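Local coordinates for protein amidase, hydantoinase/carbamoylase family (PDB 5I4M) that probably hydrolyses N-carbamoyl-L-amino acids as a dimeric, two-zinc amidase of the peptidase M20 family, at residues W236-Q244 and I330-A339. Sequence-based numbering, arbitrary orientation.
Sequences WYEITFTGQ and IAADIGLDTA
L336 CD1 lies over one face of the F241 ring, a CH-pi contact 3.9 Å from the centroid and 21° off the normal. The ring stands between strand 225-242 and the end of helix 313-334 in the dimerisation domain of the M20 fold, where helices pack on one face of a β-sheet. T338 OG1 comes to the ring edge in its plane, 3.3 Å from F241 CE1, and A331 CB reaches that same CE1 obliquely. With CG anti to the carbonyl carbon (chi1 -82°), the F241 ring reaches the last turn of the helix, where I330 CG2 and, from helix 259-276, V266 also meet it.

The backbone carrying the ring is fixed by the antiparallel pairing of strands 225-242 and 337-350. T240 and A339 form one hydrogen-bonded pair, T242 and D337 the next, and F241 and T338 the non-hydrogen-bonded pair between them. The T240, T242, A339 and D337 side chains lie on the sheet face opposite F241. Toward the start of 236-244, E238 OE1 makes a salt bridge with R295 of the second subunit, tying this strand to the dimer interface.

The turn from helix into strand runs through G335, which has positive phi; two bonds to A331 O, from G335 N (2.7 Å) and L336 N (2.9 Å), close the helix end there.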
loop_
_atom_site.group_PDB
_atom_site.type_symbol
_atom_site.label_atom_id
_atom_site.label_comp_id
_atom_site.label_asym_id
_atom_site.label_seq_id
_atom_site.Cartn_x
_atom_site.Cartn_y
_atom_site.Cartn_z
ATOM N N TRP A 236 -6.258 -5.277 18.892
ATOM C CA TRP A 236 -5.662 -4.862 17.629
ATOM C C TRP A 236 -4.179 -5.212 17.607
ATOM O O TRP A 236 -3.496 -5.147 18.634
ATOM C CB TRP A 236 -5.793 -3.354 17.398
ATOM C CG TRP A 236 -7.189 -2.823 17.235
ATOM C CD1 TRP A 236 -8.365 -3.470 17.481
ATOM C CD2 TRP A 236 -7.534 -1.509 16.789
ATOM N NE1 TRP A 236 -9.434 -2.633 17.213
ATOM C CE2 TRP A 236 -8.944 -1.423 16.784
ATOM C CE3 TRP A 236 -6.782 -0.396 16.385
ATOM C CZ2 TRP A 236 -9.622 -0.261 16.393
ATOM C CZ3 TRP A 236 -7.452 0.752 15.987
ATOM C CH2 TRP A 236 -8.857 0.810 15.995
ATOM N N TYR A 237 -3.682 -5.535 16.415
ATOM C CA TYR A 237 -2.308 -5.989 16.246
ATOM C C TYR A 237 -1.654 -5.265 15.082
ATOM O O TYR A 237 -2.328 -4.813 14.153
ATOM C CB TYR A 237 -2.228 -7.497 15.958
ATOM C CG TYR A 237 -2.952 -8.359 16.949
ATOM C CD1 TYR A 237 -4.335 -8.510 16.889
ATOM C CD2 TYR A 237 -2.258 -9.039 17.936
ATOM C CE1 TYR A 237 -5.003 -9.303 17.796
ATOM C CE2 TYR A 237 -2.922 -9.847 18.845
ATOM C CZ TYR A 237 -4.294 -9.971 18.766
ATOM O OH TYR A 237 -4.963 -10.766 19.669
ATOM N N GLU A 238 -0.323 -5.200 15.139
ATOM C CA GLU A 238 0.526 -4.819 14.021
ATOM C C GLU A 238 1.516 -5.949 13.776
ATOM O O GLU A 238 2.177 -6.416 14.711
ATOM C CB GLU A 238 1.266 -3.505 14.303
ATOM C CG GLU A 238 0.340 -2.281 14.307
ATOM C CD GLU A 238 1.059 -0.962 14.569
ATOM O OE1 GLU A 238 0.400 0.097 14.462
ATOM O OE2 GLU A 238 2.272 -0.977 14.869
ATOM N N ILE A 239 1.609 -6.399 12.530
ATOM C CA ILE A 239 2.493 -7.502 12.172
ATOM C C ILE A 239 3.345 -7.059 10.995
ATOM O O ILE A 239 2.818 -6.540 10.005
ATOM C CB ILE A 239 1.705 -8.774 11.807
ATOM C CG1 ILE A 239 0.910 -9.265 13.013
ATOM C CG2 ILE A 239 2.664 -9.870 11.353
ATOM C CD1 ILE A 239 -0.058 -10.400 12.694
ATOM N N THR A 240 4.656 -7.249 11.102
ATOM C CA THR A 240 5.536 -7.103 9.949
ATOM C C THR A 240 6.176 -8.457 9.676
ATOM O O THR A 240 6.788 -9.045 10.574
ATOM C CB THR A 240 6.608 -6.034 10.187
ATOM O OG1 THR A 240 5.984 -4.754 10.361
ATOM C CG2 THR A 240 7.559 -5.963 8.994
ATOM N N PHE A 241 5.987 -8.967 8.461
ATOM C CA PHE A 241 6.741 -10.110 7.962
ATOM C C PHE A 241 7.946 -9.597 7.187
ATOM O O PHE A 241 7.811 -8.696 6.353
ATOM C CB PHE A 241 5.899 -10.967 7.014
ATOM C CG PHE A 241 4.981 -11.939 7.689
ATOM C CD1 PHE A 241 5.342 -12.570 8.862
ATOM C CD2 PHE A 241 3.764 -12.254 7.108
ATOM C CE1 PHE A 241 4.487 -13.492 9.465
ATOM C CE2 PHE A 241 2.911 -13.164 7.700
ATOM C CZ PHE A 241 3.277 -13.783 8.886
ATOM N N THR A 242 9.109 -10.193 7.422
ATOM C CA THR A 242 10.288 -9.897 6.616
ATOM C C THR A 242 10.751 -11.170 5.921
ATOM O O THR A 242 11.004 -12.187 6.579
ATOM C CB THR A 242 11.407 -9.306 7.467
ATOM O OG1 THR A 242 10.926 -8.131 8.140
ATOM C CG2 THR A 242 12.584 -8.923 6.567
ATOM N N GLY A 243 10.827 -11.120 4.592
ATOM C CA GLY A 243 11.406 -12.196 3.812
ATOM C C GLY A 243 12.628 -11.691 3.076
ATOM O O GLY A 243 13.505 -11.072 3.680
ATOM N N GLN A 244 12.700 -11.912 1.770
ATOM C CA GLN A 244 13.824 -11.395 1.001
ATOM C C GLN A 244 13.328 -10.961 -0.366
ATOM O O GLN A 244 12.832 -11.792 -1.128
ATOM C CB GLN A 244 14.932 -12.442 0.856
ATOM C CG GLN A 244 16.092 -11.960 -0.002
ATOM C CD GLN A 244 17.246 -12.948 -0.053
ATOM O OE1 GLN A 244 17.072 -14.110 -0.416
ATOM N NE2 GLN A 244 18.434 -12.483 0.309
ATOM N N ILE A 330 2.611 -20.021 9.608
ATOM C CA ILE A 330 2.750 -19.490 8.256
ATOM C C ILE A 330 4.163 -18.972 8.032
ATOM O O ILE A 330 4.773 -19.224 6.985
ATOM C CB ILE A 330 1.687 -18.399 8.011
ATOM C CG1 ILE A 330 0.311 -19.047 7.833
ATOM C CG2 ILE A 330 2.055 -17.543 6.801
ATOM C CD1 ILE A 330 -0.854 -18.077 7.995
ATOM N N ALA A 331 4.710 -18.247 9.012
ATOM C CA ALA A 331 6.053 -17.698 8.857
ATOM C C ALA A 331 7.091 -18.805 8.793
ATOM O O ALA A 331 8.053 -18.723 8.017
ATOM C CB ALA A 331 6.372 -16.742 10.005
ATOM N N ALA A 332 6.911 -19.850 9.605
ATOM C CA ALA A 332 7.868 -20.951 9.624
ATOM C C ALA A 332 7.858 -21.717 8.312
ATOM O O ALA A 332 8.907 -22.188 7.858
ATOM C CB ALA A 332 7.562 -21.893 10.788
ATOM N N ASP A 333 6.682 -21.867 7.698
ATOM C CA ASP A 333 6.590 -22.613 6.448
ATOM C C ASP A 333 7.298 -21.884 5.312
ATOM O O ASP A 333 7.952 -22.515 4.474
ATOM C CB ASP A 333 5.125 -22.865 6.101
ATOM C CG ASP A 333 4.949 -23.488 4.736
ATOM O OD1 ASP A 333 5.190 -24.707 4.602
ATOM O OD2 ASP A 333 4.571 -22.758 3.797
ATOM N N ILE A 334 7.185 -20.562 5.271
ATOM C CA ILE A 334 7.820 -19.772 4.220
ATOM C C ILE A 334 9.262 -19.436 4.574
ATOM O O ILE A 334 10.129 -19.376 3.698
ATOM C CB ILE A 334 6.992 -18.493 3.967
ATOM C CG1 ILE A 334 5.585 -18.855 3.502
ATOM C CG2 ILE A 334 7.684 -17.562 2.949
ATOM C CD1 ILE A 334 4.646 -17.665 3.461
ATOM N N GLY A 335 9.544 -19.208 5.850
ATOM C CA GLY A 335 10.852 -18.726 6.240
ATOM C C GLY A 335 10.873 -17.222 6.418
ATOM O O GLY A 335 11.842 -16.551 6.053
ATOM N N LEU A 336 9.809 -16.679 6.984
ATOM C CA LEU A 336 9.719 -15.257 7.270
ATOM C C LEU A 336 10.088 -14.992 8.724
ATOM O O LEU A 336 9.855 -15.830 9.598
ATOM C CB LEU A 336 8.302 -14.750 6.994
ATOM C CG LEU A 336 7.746 -15.010 5.595
ATOM C CD1 LEU A 336 6.262 -14.629 5.524
ATOM C CD2 LEU A 336 8.542 -14.226 4.553
ATOM N N ASP A 337 10.678 -13.816 8.972
ATOM C CA ASP A 337 10.814 -13.281 10.321
ATOM C C ASP A 337 9.532 -12.537 10.677
ATOM O O ASP A 337 8.933 -11.883 9.822
ATOM C CB ASP A 337 12.013 -12.333 10.422
ATOM C CG ASP A 337 13.343 -13.047 10.249
ATOM O OD1 ASP A 337 13.414 -14.258 10.541
ATOM O OD2 ASP A 337 14.317 -12.393 9.819
ATOM N N THR A 338 9.111 -12.634 11.939
ATOM C CA THR A 338 7.838 -12.062 12.368
ATOM C C THR A 338 8.051 -11.064 13.488
ATOM O O THR A 338 8.690 -11.383 14.497
ATOM C CB THR A 338 6.868 -13.132 12.855
ATOM O OG1 THR A 338 6.685 -14.106 11.826
ATOM C CG2 THR A 338 5.525 -12.497 13.194
ATOM N N ALA A 339 7.490 -9.870 13.319
ATOM C CA ALA A 339 7.366 -8.899 14.399
ATOM C C ALA A 339 5.873 -8.726 14.636
ATOM O O ALA A 339 5.171 -8.183 13.784
ATOM C CB ALA A 339 8.025 -7.573 14.032
HETATM O O HOH W 1 14.433 -12.792 6.402
#